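Local coordinates for protein lactococcal phage P2 ORF15 (Lactococcus phage p2, PDB 2WZP) that probably serves as the distal tail (Dit) protein of the phage, a building block of the baseplate hub at the end of the tail, at residues L135-V140 with I156-I161; P59-L64 with T85-E90; Y33-N38 with V120-Q125; G52-Y57 with F91-F96. All coordinates share one frame; numbering follows the deposited sequence.

Overall arrangement
All four contacts lie in the N-terminal domain, most within one antiparallel sheet. Interaction 1 holds its middle, strands 130-140 and 153-163. Interaction 3 (33-38 with 120-125) continues it on one side, centres about 13 Å away, and interaction 4 (52-57 with 91-96) on the other, about 15 Å away. Interaction 2 (59-64 with 85-90) sits where the chain leaves and re-enters strands 54-57 and 89-95, about 11 Å from interaction 1 between centres; Gln88 NE2 probably bonds Asp159 OD1 there. Curvature brings interactions 3 and 4 to about 14 Å between centres, and Ile35, Leu122, Phe56, Phe91 and Phe158 share a core. Interactions 1 to 3 also touch neighbouring subunits.

Interaction 1. Residues L135-V140 with I156-I161; sequences LALADV and ITFDII
The carbonyl oxygen of Thr157 is gripped twice by the facing strand: Ala138 N donates to Thr157 O at 2.6 Å and Asp139 N to the same oxygen at 3.3 Å, both from one face of the carbonyl plane. Two residues set against one make a classic beta bulge, which shifts the antiparallel register by one between Leu137 and Asp139. Within the bulge, a side-chain bond also links the strands: Thr157 OG1 donates to Asp139 OD2 (2.7 Å), reaching the syn side of the carboxylate from 29° outside its plane. The chi1 of Asp139, 55°, places the carboxylate between its own backbone N and carbonyl carbon, within reach of the threonine hydroxyl. Further along the same side, a water donates to both Leu137 O and Asp159 OD2, whose partner oxygen OD1 is held by Gln88 NE2.

Among the apolar groups, Leu135 CD1 lies over one face of the Phe158 ring, 4.0 Å from its centroid in a CH-pi contact, while its CD2 meets Ile160 CD1 (3.8 Å). Leu137 CD2 packs at a right angle against Ile156 CG1 (3.5 Å). A neighbouring subunit's strand pairs with Asp139 and Val140. The bulge thus leaves Ala138 N and Asp139 N both satisfied; Asp139, Thr157 and Asp159 put polar groups on one side, while Leu137, Val140 and Ile156 turn apolar groups to helix 100-115.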
loop_
_atom_site.group_PDB
_atom_site.type_symbol
_atom_site.label_atom_id
_atom_site.label_comp_id
_atom_site.label_asym_id
_atom_site.label_seq_id
_atom_site.Cartn_x
_atom_site.Cartn_y
_atom_site.Cartn_z
ATOM N N LEU M 135 10.957 -33.653 -11.996
ATOM C CA LEU M 135 11.064 -32.199 -12.119
ATOM C C LEU M 135 12.342 -31.761 -12.833
ATOM O O LEU M 135 13.343 -32.482 -12.864
ATOM C CB LEU M 135 11.105 -31.609 -10.692
ATOM C CG LEU M 135 9.963 -31.935 -9.734
ATOM C CD1 LEU M 135 10.243 -31.360 -8.369
ATOM C CD2 LEU M 135 8.614 -31.394 -10.265
ATOM N N ALA M 136 12.324 -30.543 -13.347
ATOM C CA ALA M 136 13.464 -29.913 -13.990
ATOM C C ALA M 136 13.541 -28.505 -13.390
ATOM O O ALA M 136 12.527 -27.811 -13.303
ATOM C CB ALA M 136 13.243 -29.845 -15.485
ATOM N N LEU M 137 14.730 -28.115 -12.919
ATOM C CA LEU M 137 14.980 -26.813 -12.347
ATOM C C LEU M 137 14.576 -25.737 -13.381
ATOM O O LEU M 137 14.908 -25.857 -14.571
ATOM C CB LEU M 137 16.477 -26.751 -12.020
ATOM C CG LEU M 137 17.076 -25.565 -11.231
ATOM C CD1 LEU M 137 17.404 -24.378 -12.088
ATOM C CD2 LEU M 137 16.445 -25.326 -9.924
ATOM N N ALA M 138 13.805 -24.728 -12.926
ATOM C CA ALA M 138 13.355 -23.600 -13.741
ATOM C C ALA M 138 14.154 -22.359 -13.328
ATOM O O ALA M 138 14.564 -21.570 -14.185
ATOM C CB ALA M 138 11.870 -23.373 -13.564
ATOM N N ASP M 139 14.422 -22.213 -12.021
ATOM C CA ASP M 139 15.230 -21.139 -11.472
ATOM C C ASP M 139 15.628 -21.396 -10.037
ATOM O O ASP M 139 14.979 -22.149 -9.322
ATOM C CB ASP M 139 14.566 -19.744 -11.631
ATOM C CG ASP M 139 13.178 -19.637 -11.056
ATOM O OD1 ASP M 139 12.215 -19.473 -11.848
ATOM O OD2 ASP M 139 13.042 -19.750 -9.817
ATOM N N VAL M 140 16.725 -20.764 -9.630
ATOM C CA VAL M 140 17.278 -20.792 -8.288
ATOM C C VAL M 140 17.916 -19.425 -8.050
ATOM O O VAL M 140 18.517 -18.871 -8.973
ATOM C CB VAL M 140 18.227 -21.982 -8.016
ATOM C CG1 VAL M 140 19.513 -21.896 -8.831
ATOM C CG2 VAL M 140 18.522 -22.124 -6.520
ATOM N N ILE M 156 13.611 -21.765 -4.975
ATOM C CA ILE M 156 13.868 -22.742 -6.030
ATOM C C ILE M 156 12.542 -23.036 -6.752
ATOM O O ILE M 156 11.511 -23.136 -6.082
ATOM C CB ILE M 156 14.618 -23.996 -5.508
ATOM C CG1 ILE M 156 15.301 -24.766 -6.661
ATOM C CG2 ILE M 156 13.757 -24.905 -4.598
ATOM C CD1 ILE M 156 16.174 -25.909 -6.256
ATOM N N THR M 157 12.553 -23.075 -8.099
ATOM C CA THR M 157 11.360 -23.327 -8.929
ATOM C C THR M 157 11.619 -24.476 -9.890
ATOM O O THR M 157 12.665 -24.529 -10.547
ATOM C CB THR M 157 10.921 -22.089 -9.709
ATOM O OG1 THR M 157 10.868 -20.962 -8.845
ATOM C CG2 THR M 157 9.592 -22.275 -10.440
ATOM N N PHE M 158 10.628 -25.365 -9.998
ATOM C CA PHE M 158 10.718 -26.514 -10.861
ATOM C C PHE M 158 9.619 -26.566 -11.853
ATOM O O PHE M 158 8.443 -26.391 -11.512
ATOM C CB PHE M 158 10.646 -27.811 -10.046
ATOM C CG PHE M 158 11.820 -28.054 -9.145
ATOM C CD1 PHE M 158 12.974 -28.656 -9.628
ATOM C CD2 PHE M 158 11.753 -27.742 -7.789
ATOM C CE1 PHE M 158 14.060 -28.900 -8.781
ATOM C CE2 PHE M 158 12.836 -28.013 -6.937
ATOM C CZ PHE M 158 13.983 -28.581 -7.445
ATOM N N ASP M 159 9.996 -26.936 -13.072
ATOM C CA ASP M 159 9.064 -27.256 -14.136
ATOM C C ASP M 159 8.678 -28.714 -13.899
ATOM O O ASP M 159 9.516 -29.519 -13.528
ATOM C CB ASP M 159 9.732 -27.127 -15.508
ATOM C CG ASP M 159 9.701 -25.737 -16.105
ATOM O OD1 ASP M 159 8.631 -25.063 -15.998
ATOM O OD2 ASP M 159 10.668 -25.384 -16.838
ATOM N N ILE M 160 7.416 -29.036 -14.110
ATOM C CA ILE M 160 6.842 -30.376 -13.968
ATOM C C ILE M 160 7.075 -31.181 -15.241
ATOM O O ILE M 160 6.876 -30.665 -16.347
ATOM C CB ILE M 160 5.308 -30.247 -13.712
ATOM C CG1 ILE M 160 4.948 -29.328 -12.510
ATOM C CG2 ILE M 160 4.603 -31.611 -13.662
ATOM C CD1 ILE M 160 5.323 -29.760 -11.101
ATOM N N ILE M 161 7.416 -32.474 -15.084
ATOM C CA ILE M 161 7.556 -33.407 -16.194
ATOM C C ILE M 161 6.499 -34.435 -15.995
ATOM O O ILE M 161 5.647 -34.614 -16.871
ATOM C CB ILE M 161 8.974 -34.007 -16.341
ATOM C CG1 ILE M 161 9.973 -32.885 -16.652
ATOM C CG2 ILE M 161 9.031 -35.119 -17.425
ATOM C CD1 ILE M 161 11.280 -33.090 -16.055
HETATM O O HOH W 1 13.325 -26.427 -16.803
#

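Interaction 2. Residues P59-L64 with T85-E90; sequences PSNLGL and TQPQIE
The Asn61 carboxamide has Pro87 CG standing above one face, nearest to ND2 at 3.8 Å, with the two side chains roughly at right angles. Gly63 N reaches Asn61 OD1 (2.8 Å) from well out of the carbonyl plane, closing an Asx turn; OD1 also accepts from Lys142 N of a neighbouring subunit. The rim of the Pro87 ring, through CD and CG, rests beside Gly63 O. At the other end Ser60 clasps Glu90: Ser60 N donates to Glu90 O (2.7 Å), and Ser60 OG accepts from Glu90 N (2.9 Å). Two waters bridge the gap, one between Ser60 OG and Gln88 O, the other between Asn61 O and Pro87 O. On the buried side, Leu62 CD2 meets Ile89 CD1 at 3.8 Å. The contact closes the base of the arm carrying strands 64-67 and 83-85, between strand 54-57, which leads into it, and strand 89-95, which follows it beside strand 153-163.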
loop_
_atom_site.group_PDB
_atom_site.type_symbol
_atom_site.label_atom_id
_atom_site.label_comp_id
_atom_site.label_asym_id
_atom_site.label_seq_id
_atom_site.Cartn_x
_atom_site.Cartn_y
_atom_site.Cartn_z
ATOM N N PRO M 59 5.623 -25.323 -0.416
ATOM C CA PRO M 59 5.408 -25.459 -1.873
ATOM C C PRO M 59 4.340 -24.470 -2.318
ATOM O O PRO M 59 3.316 -24.318 -1.640
ATOM C CB PRO M 59 4.900 -26.896 -2.036
ATOM C CG PRO M 59 4.437 -27.305 -0.675
ATOM C CD PRO M 59 5.304 -26.577 0.296
ATOM N N SER M 60 4.606 -23.750 -3.416
ATOM C CA SER M 60 3.690 -22.726 -3.920
ATOM C C SER M 60 2.317 -23.312 -4.193
ATOM O O SER M 60 1.321 -22.778 -3.710
ATOM C CB SER M 60 4.271 -22.027 -5.140
ATOM O OG SER M 60 4.583 -22.972 -6.144
ATOM N N ASN M 61 2.267 -24.452 -4.901
ATOM C CA ASN M 61 1.006 -25.111 -5.229
ATOM C C ASN M 61 1.257 -26.533 -5.691
ATOM O O ASN M 61 1.988 -26.756 -6.651
ATOM C CB ASN M 61 0.291 -24.334 -6.320
ATOM C CG ASN M 61 -1.147 -24.686 -6.587
ATOM O OD1 ASN M 61 -1.776 -25.525 -5.924
ATOM N ND2 ASN M 61 -1.698 -24.041 -7.602
ATOM N N LEU M 62 0.631 -27.491 -5.005
ATOM C CA LEU M 62 0.662 -28.908 -5.345
ATOM C C LEU M 62 -0.676 -29.285 -5.996
ATOM O O LEU M 62 -0.944 -30.463 -6.244
ATOM C CB LEU M 62 0.904 -29.766 -4.086
ATOM C CG LEU M 62 2.201 -29.547 -3.324
ATOM C CD1 LEU M 62 2.198 -30.383 -2.090
ATOM C CD2 LEU M 62 3.436 -29.815 -4.200
ATOM N N GLY M 63 -1.496 -28.269 -6.268
ATOM C CA GLY M 63 -2.781 -28.403 -6.937
ATOM C C GLY M 63 -2.636 -28.439 -8.440
ATOM O O GLY M 63 -1.562 -28.757 -8.958
ATOM N N LEU M 64 -3.730 -28.158 -9.154
ATOM C CA LEU M 64 -3.757 -28.192 -10.621
ATOM C C LEU M 64 -4.823 -27.285 -11.181
ATOM O O LEU M 64 -5.676 -26.766 -10.433
ATOM C CB LEU M 64 -3.963 -29.649 -11.172
ATOM C CG LEU M 64 -5.131 -30.508 -10.683
ATOM C CD1 LEU M 64 -6.443 -29.995 -11.201
ATOM C CD2 LEU M 64 -5.007 -31.877 -11.239
ATOM N N THR M 85 -3.482 -28.920 -16.502
ATOM C CA THR M 85 -2.230 -28.181 -16.479
ATOM C C THR M 85 -1.684 -28.329 -15.058
ATOM O O THR M 85 -2.377 -28.036 -14.081
ATOM C CB THR M 85 -2.452 -26.712 -16.896
ATOM O OG1 THR M 85 -2.723 -26.657 -18.288
ATOM C CG2 THR M 85 -1.265 -25.832 -16.603
ATOM N N GLN M 86 -0.457 -28.802 -14.950
ATOM C CA GLN M 86 0.199 -28.942 -13.658
ATOM C C GLN M 86 1.071 -27.709 -13.432
ATOM O O GLN M 86 1.955 -27.435 -14.249
ATOM C CB GLN M 86 1.027 -30.242 -13.601
ATOM C CG GLN M 86 0.164 -31.519 -13.660
ATOM C CD GLN M 86 -0.556 -31.792 -12.380
ATOM O OE1 GLN M 86 -0.592 -30.972 -11.462
ATOM N NE2 GLN M 86 -1.148 -32.965 -12.281
ATOM N N PRO M 87 0.815 -26.903 -12.383
ATOM C CA PRO M 87 1.632 -25.694 -12.193
ATOM C C PRO M 87 3.039 -26.007 -11.720
ATOM O O PRO M 87 3.271 -27.096 -11.186
ATOM C CB PRO M 87 0.849 -24.906 -11.137
ATOM C CG PRO M 87 0.107 -25.917 -10.373
ATOM C CD PRO M 87 -0.225 -27.020 -11.338
ATOM N N GLN M 88 3.966 -25.042 -11.891
ATOM C CA GLN M 88 5.340 -25.165 -11.401
ATOM C C GLN M 88 5.317 -25.203 -9.880
ATOM O O GLN M 88 4.406 -24.630 -9.266
ATOM C CB GLN M 88 6.164 -23.943 -11.791
ATOM C CG GLN M 88 6.427 -23.775 -13.258
ATOM C CD GLN M 88 7.285 -22.572 -13.450
ATOM O OE1 GLN M 88 7.080 -21.510 -12.831
ATOM N NE2 GLN M 88 8.244 -22.690 -14.339
ATOM N N ILE M 89 6.319 -25.848 -9.272
ATOM C CA ILE M 89 6.426 -25.871 -7.823
ATOM C C ILE M 89 7.584 -24.997 -7.407
ATOM O O ILE M 89 8.739 -25.234 -7.779
ATOM C CB ILE M 89 6.501 -27.272 -7.155
ATOM C CG1 ILE M 89 5.499 -28.262 -7.776
ATOM C CG2 ILE M 89 6.277 -27.123 -5.631
ATOM C CD1 ILE M 89 5.632 -29.773 -7.296
ATOM N N GLU M 90 7.265 -23.983 -6.627
ATOM C CA GLU M 90 8.265 -23.120 -6.053
ATOM C C GLU M 90 8.322 -23.441 -4.567
ATOM O O GLU M 90 7.290 -23.608 -3.929
ATOM C CB GLU M 90 7.929 -21.664 -6.300
ATOM C CG GLU M 90 9.026 -20.723 -5.847
ATOM C CD GLU M 90 8.627 -19.277 -5.933
ATOM O OE1 GLU M 90 8.635 -18.598 -4.882
ATOM O OE2 GLU M 90 8.294 -18.822 -7.049
HETATM O O HOH W 2 3.289 -22.235 -8.486
HETATM O O HOH W 3 2.325 -28.267 -8.793
#

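Interaction 3. Residues Y33-N38 with V120-Q125; sequences YKIHTN and VTLEYQ
Two torsions bring His36 and Glu123 together: His36 CG stands opposite its carbonyl carbon (chi1 -63°), turning the imidazole across the strand, and Glu123 CG lies trans to its backbone N (chi1 179°), with the chain beyond it straight. His36 NE2 then donates to Glu123 OE1 at 2.8 Å, meeting the anti lone pair with the carboxylate nearly coplanar with the ring. ND1 is hydrogen-bonded to Asp44 OD2, and two carboxylates around one ring would probably favour the imidazolium form. The other oxygen, Glu123 OE2, receives Gln130 NE2 and a water (2.7 Å); that water also accepts from Lys34 NZ and donates to Gln125 OE1, relaying lysine to carboxylate without direct contact.

On the opposite face Tyr33 and Tyr124 lie side by side, their planes 28° apart but displaced laterally from a true stack, with ring centroids 5.2 Å apart, and both hydroxyls bond a neighbouring subunit, at Glu144 and Lys142. Ile35 CD1 and Leu122 CD1 (3.9 Å) extend this face. Regular antiparallel bonds, such as His36 N to Thr121 O (2.8 Å), join the backbones. Strand 32-36 is thereby placed between strands 46-48 and 120-125, and the latter pairs onward with strand 130-140.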
loop_
_atom_site.group_PDB
_atom_site.type_symbol
_atom_site.label_atom_id
_atom_site.label_comp_id
_atom_site.label_asym_id
_atom_site.label_seq_id
_atom_site.Cartn_x
_atom_site.Cartn_y
_atom_site.Cartn_z
ATOM N N TYR M 33 9.742 -34.848 2.283
ATOM C CA TYR M 33 10.153 -34.560 0.913
ATOM C C TYR M 33 11.591 -34.994 0.743
ATOM O O TYR M 33 12.398 -34.808 1.648
ATOM C CB TYR M 33 10.061 -33.060 0.576
ATOM C CG TYR M 33 8.667 -32.511 0.386
ATOM C CD1 TYR M 33 7.793 -33.074 -0.542
ATOM C CD2 TYR M 33 8.265 -31.349 1.035
ATOM C CE1 TYR M 33 6.519 -32.547 -0.746
ATOM C CE2 TYR M 33 7.004 -30.791 0.811
ATOM C CZ TYR M 33 6.125 -31.411 -0.057
ATOM O OH TYR M 33 4.891 -30.856 -0.280
ATOM N N LYS M 34 11.932 -35.539 -0.422
ATOM C CA LYS M 34 13.314 -35.935 -0.719
ATOM C C LYS M 34 13.592 -35.637 -2.174
ATOM O O LYS M 34 12.687 -35.752 -2.993
ATOM C CB LYS M 34 13.537 -37.440 -0.453
ATOM C CG LYS M 34 13.552 -37.807 1.004
ATOM C CD LYS M 34 13.618 -39.293 1.193
ATOM C CE LYS M 34 13.776 -39.684 2.646
ATOM N NZ LYS M 34 12.586 -39.315 3.446
ATOM N N ILE M 35 14.824 -35.260 -2.504
ATOM C CA ILE M 35 15.235 -35.034 -3.885
ATOM C C ILE M 35 16.158 -36.199 -4.256
ATOM O O ILE M 35 17.145 -36.428 -3.563
ATOM C CB ILE M 35 15.885 -33.632 -4.080
ATOM C CG1 ILE M 35 14.818 -32.497 -4.061
ATOM C CG2 ILE M 35 16.786 -33.548 -5.337
ATOM C CD1 ILE M 35 13.750 -32.463 -5.229
ATOM N N HIS M 36 15.793 -36.974 -5.297
ATOM C CA HIS M 36 16.588 -38.100 -5.795
ATOM C C HIS M 36 17.238 -37.662 -7.085
ATOM O O HIS M 36 16.558 -37.086 -7.943
ATOM C CB HIS M 36 15.712 -39.325 -6.079
ATOM C CG HIS M 36 15.024 -39.887 -4.884
ATOM N ND1 HIS M 36 15.484 -41.028 -4.262
ATOM C CD2 HIS M 36 13.903 -39.465 -4.253
ATOM C CE1 HIS M 36 14.646 -41.253 -3.264
ATOM N NE2 HIS M 36 13.679 -40.335 -3.219
ATOM N N THR M 37 18.541 -37.945 -7.239
ATOM C CA THR M 37 19.272 -37.616 -8.472
ATOM C C THR M 37 19.071 -38.710 -9.535
ATOM O O THR M 37 19.261 -38.453 -10.726
ATOM C CB THR M 37 20.755 -37.317 -8.214
ATOM O OG1 THR M 37 21.355 -38.443 -7.587
ATOM C CG2 THR M 37 20.971 -36.035 -7.388
ATOM N N ASN M 38 18.657 -39.924 -9.108
ATOM C CA ASN M 38 18.399 -41.030 -10.016
ATOM C C ASN M 38 17.576 -42.123 -9.360
ATOM O O ASN M 38 18.093 -43.205 -9.065
ATOM C CB ASN M 38 19.700 -41.566 -10.581
ATOM C CG ASN M 38 19.537 -42.527 -11.722
ATOM O OD1 ASN M 38 18.453 -42.751 -12.287
ATOM N ND2 ASN M 38 20.624 -43.164 -12.047
ATOM N N VAL M 120 15.399 -34.497 -12.009
ATOM C CA VAL M 120 15.529 -34.901 -10.627
ATOM C C VAL M 120 14.104 -35.348 -10.181
ATOM O O VAL M 120 13.098 -34.991 -10.831
ATOM C CB VAL M 120 16.139 -33.669 -9.892
ATOM C CG1 VAL M 120 15.224 -33.036 -8.846
ATOM C CG2 VAL M 120 17.501 -33.980 -9.335
ATOM N N THR M 121 14.023 -36.190 -9.137
ATOM C CA THR M 121 12.733 -36.709 -8.660
ATOM C C THR M 121 12.433 -36.298 -7.228
ATOM O O THR M 121 13.208 -36.602 -6.309
ATOM C CB THR M 121 12.680 -38.252 -8.827
ATOM O OG1 THR M 121 12.765 -38.569 -10.208
ATOM C CG2 THR M 121 11.415 -38.851 -8.282
ATOM N N LEU M 122 11.286 -35.652 -7.036
ATOM C CA LEU M 122 10.809 -35.297 -5.708
ATOM C C LEU M 122 9.932 -36.444 -5.167
ATOM O O LEU M 122 9.013 -36.911 -5.842
ATOM C CB LEU M 122 10.018 -33.971 -5.745
ATOM C CG LEU M 122 9.322 -33.519 -4.452
ATOM C CD1 LEU M 122 10.322 -32.880 -3.486
ATOM C CD2 LEU M 122 8.209 -32.556 -4.780
ATOM N N GLU M 123 10.253 -36.908 -3.968
ATOM C CA GLU M 123 9.476 -37.912 -3.255
ATOM C C GLU M 123 8.579 -37.143 -2.272
ATOM O O GLU M 123 9.045 -36.266 -1.564
ATOM C CB GLU M 123 10.403 -38.882 -2.532
ATOM C CG GLU M 123 9.674 -39.948 -1.750
ATOM C CD GLU M 123 10.579 -40.914 -1.019
ATOM O OE1 GLU M 123 11.689 -41.208 -1.522
ATOM O OE2 GLU M 123 10.166 -41.389 0.063
ATOM N N TYR M 124 7.297 -37.426 -2.284
ATOM C CA TYR M 124 6.294 -36.774 -1.440
ATOM C C TYR M 124 5.622 -37.895 -0.650
ATOM O O TYR M 124 4.906 -38.727 -1.218
ATOM C CB TYR M 124 5.293 -36.016 -2.332
ATOM C CG TYR M 124 4.118 -35.338 -1.661
ATOM C CD1 TYR M 124 4.218 -34.838 -0.364
ATOM C CD2 TYR M 124 2.942 -35.089 -2.363
ATOM C CE1 TYR M 124 3.165 -34.136 0.225
ATOM C CE2 TYR M 124 1.898 -34.356 -1.799
ATOM C CZ TYR M 124 2.007 -33.889 -0.499
ATOM O OH TYR M 124 0.971 -33.164 0.042
ATOM N N GLN M 125 5.943 -37.962 0.645
ATOM C CA GLN M 125 5.445 -39.008 1.525
ATOM C C GLN M 125 4.650 -38.488 2.709
ATOM O O GLN M 125 5.092 -37.573 3.405
ATOM C CB GLN M 125 6.589 -39.911 2.014
ATOM C CG GLN M 125 6.045 -41.163 2.665
ATOM C CD GLN M 125 7.072 -42.009 3.330
ATOM O OE1 GLN M 125 8.125 -41.541 3.784
ATOM N NE2 GLN M 125 6.758 -43.286 3.426
HETATM O O HOH W 4 10.077 -40.156 2.501
#

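Interaction 4. Residues G52-Y57 with F91-F96; sequences GKVRFY and FKLETF
Phe56 and Phe91 fill the closely packed, buried side with an offset stack, centroids 4.5 Å apart and planes at 25°, Phe56 CD2 lying above the centre of the Phe91 ring. Leu93 CD1 extends this side, touching the edge of Phe56 at CE1 (3.7 Å) and, at the same time, Val54 CG1 (3.6 Å). Ile156 and Phe158 press on Phe56 from strand 153-163, and Phe110 of helix 100-115 covers Val54 and Leu93.

Strand 54-57 is the last of this antiparallel sheet within the chain, joined to strand 89-95 by bonds such as Arg55 N to Glu94 O (2.9 Å), and helix 100-115 lies across the face of Val54 and Leu93.

The other face is partly exposed and touched by no other protein chain of the assembly. There the Arg55 guanidinium lies flat on the Phe96 ring, a cation-pi stack with centres 4.2 Å apart and planes at 23°. Its rotation is fixed by Arg55 NE, which bonds Gly52 O (2.9 Å) almost exactly in the guanidinium plane. Tyr57 meets Phe96 edge against edge, Tyr57 CE2 being 3.9 Å from Phe96 CZ, and Glu94 CB sits at the rim of the Tyr57 ring. At the strand end, Lys53 NZ forms a salt bridge with Glu102 of helix 100-115.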
loop_
_atom_site.group_PDB
_atom_site.type_symbol
_atom_site.label_atom_id
_atom_site.label_comp_id
_atom_site.label_asym_id
_atom_site.label_seq_id
_atom_site.Cartn_x
_atom_site.Cartn_y
_atom_site.Cartn_z
ATOM N N GLY M 52 17.310 -32.784 6.522
ATOM C CA GLY M 52 18.721 -32.571 6.223
ATOM C C GLY M 52 19.219 -31.155 6.411
ATOM O O GLY M 52 18.531 -30.309 6.990
ATOM N N LYS M 53 20.421 -30.884 5.895
ATOM C CA LYS M 53 21.079 -29.583 6.010
ATOM C C LYS M 53 20.586 -28.600 4.960
ATOM O O LYS M 53 20.796 -27.396 5.084
ATOM C CB LYS M 53 22.604 -29.742 5.990
ATOM C CG LYS M 53 23.123 -30.633 7.120
ATOM C CD LYS M 53 24.012 -29.889 8.102
ATOM C CE LYS M 53 24.918 -30.861 8.804
ATOM N NZ LYS M 53 26.030 -30.164 9.498
ATOM N N VAL M 54 19.930 -29.131 3.923
ATOM C CA VAL M 54 19.287 -28.385 2.851
ATOM C C VAL M 54 17.811 -28.801 2.955
ATOM O O VAL M 54 17.513 -29.998 2.844
ATOM C CB VAL M 54 19.892 -28.720 1.463
ATOM C CG1 VAL M 54 19.016 -28.174 0.342
ATOM C CG2 VAL M 54 21.300 -28.172 1.334
ATOM N N ARG M 55 16.899 -27.824 3.200
ATOM C CA ARG M 55 15.454 -28.074 3.337
ATOM C C ARG M 55 14.562 -27.250 2.419
ATOM O O ARG M 55 14.903 -26.119 2.060
ATOM C CB ARG M 55 15.015 -27.862 4.787
ATOM C CG ARG M 55 15.722 -28.778 5.754
ATOM C CD ARG M 55 15.170 -28.657 7.137
ATOM N NE ARG M 55 16.162 -29.106 8.106
ATOM C CZ ARG M 55 15.997 -29.036 9.418
ATOM N NH1 ARG M 55 14.871 -28.558 9.928
ATOM N NH2 ARG M 55 16.949 -29.467 10.232
ATOM N N PHE M 56 13.385 -27.816 2.088
ATOM C CA PHE M 56 12.339 -27.177 1.284
ATOM C C PHE M 56 11.177 -26.897 2.205
ATOM O O PHE M 56 10.787 -27.765 2.996
ATOM C CB PHE M 56 11.835 -28.102 0.172
ATOM C CG PHE M 56 12.659 -28.266 -1.080
ATOM C CD1 PHE M 56 13.877 -27.590 -1.239
ATOM C CD2 PHE M 56 12.225 -29.100 -2.103
ATOM C CE1 PHE M 56 14.648 -27.769 -2.385
ATOM C CE2 PHE M 56 12.991 -29.266 -3.260
ATOM C CZ PHE M 56 14.200 -28.606 -3.386
ATOM N N TYR M 57 10.613 -25.697 2.092
ATOM C CA TYR M 57 9.460 -25.254 2.860
ATOM C C TYR M 57 8.482 -24.608 1.911
ATOM O O TYR M 57 8.876 -24.051 0.890
ATOM C CB TYR M 57 9.874 -24.193 3.903
ATOM C CG TYR M 57 10.794 -24.701 4.990
ATOM C CD1 TYR M 57 10.286 -25.300 6.135
ATOM C CD2 TYR M 57 12.178 -24.557 4.890
ATOM C CE1 TYR M 57 11.128 -25.781 7.140
ATOM C CE2 TYR M 57 13.033 -25.012 5.903
ATOM C CZ TYR M 57 12.501 -25.624 7.029
ATOM O OH TYR M 57 13.307 -26.075 8.056
ATOM N N PHE M 91 9.528 -23.614 -4.049
ATOM C CA PHE M 91 9.773 -23.886 -2.641
ATOM C C PHE M 91 10.717 -22.803 -2.100
ATOM O O PHE M 91 11.455 -22.176 -2.865
ATOM C CB PHE M 91 10.503 -25.225 -2.485
ATOM C CG PHE M 91 9.740 -26.486 -2.783
ATOM C CD1 PHE M 91 8.938 -27.076 -1.815
ATOM C CD2 PHE M 91 9.934 -27.163 -3.983
ATOM C CE1 PHE M 91 8.292 -28.284 -2.063
ATOM C CE2 PHE M 91 9.300 -28.381 -4.228
ATOM C CZ PHE M 91 8.477 -28.931 -3.268
ATOM N N LYS M 92 10.687 -22.609 -0.783
ATOM C CA LYS M 92 11.605 -21.785 -0.033
ATOM C C LYS M 92 12.759 -22.785 0.240
ATOM O O LYS M 92 12.506 -23.904 0.692
ATOM C CB LYS M 92 10.972 -21.352 1.305
ATOM C CG LYS M 92 10.127 -20.105 1.238
ATOM C CD LYS M 92 9.801 -19.622 2.640
ATOM C CE LYS M 92 9.115 -18.272 2.663
ATOM N NZ LYS M 92 7.727 -18.311 2.112
ATOM N N LEU M 93 13.998 -22.408 -0.092
ATOM C CA LEU M 93 15.170 -23.267 0.073
ATOM C C LEU M 93 16.018 -22.643 1.175
ATOM O O LEU M 93 16.436 -21.484 1.083
ATOM C CB LEU M 93 15.912 -23.418 -1.288
ATOM C CG LEU M 93 17.337 -24.009 -1.367
ATOM C CD1 LEU M 93 17.304 -25.496 -1.294
ATOM C CD2 LEU M 93 17.944 -23.727 -2.700
ATOM N N GLU M 94 16.148 -23.373 2.268
ATOM C CA GLU M 94 16.873 -22.942 3.446
ATOM C C GLU M 94 18.009 -23.909 3.774
ATOM O O GLU M 94 17.841 -25.136 3.619
ATOM C CB GLU M 94 15.899 -22.811 4.613
ATOM C CG GLU M 94 15.226 -21.446 4.663
ATOM C CD GLU M 94 14.408 -21.144 5.905
ATOM O OE1 GLU M 94 14.730 -21.676 6.995
ATOM O OE2 GLU M 94 13.454 -20.341 5.792
ATOM N N THR M 95 19.179 -23.360 4.186
ATOM C CA THR M 95 20.351 -24.183 4.569
ATOM C C THR M 95 20.627 -24.137 6.068
ATOM O O THR M 95 20.270 -23.162 6.735
ATOM C CB THR M 95 21.580 -23.975 3.688
ATOM O OG1 THR M 95 22.237 -22.748 4.023
ATOM C CG2 THR M 95 21.269 -24.080 2.182
ATOM N N PHE M 96 21.186 -25.237 6.613
ATOM C CA PHE M 96 21.439 -25.405 8.048
ATOM C C PHE M 96 22.891 -25.809 8.364
ATOM O O PHE M 96 23.142 -26.584 9.286
ATOM C CB PHE M 96 20.366 -26.325 8.690
ATOM C CG PHE M 96 18.950 -25.846 8.427
ATOM C CD1 PHE M 96 18.260 -25.094 9.376
ATOM C CD2 PHE M 96 18.315 -26.118 7.219
ATOM C CE1 PHE M 96 16.962 -24.613 9.112
ATOM C CE2 PHE M 96 17.037 -25.607 6.948
ATOM C CZ PHE M 96 16.359 -24.872 7.900
#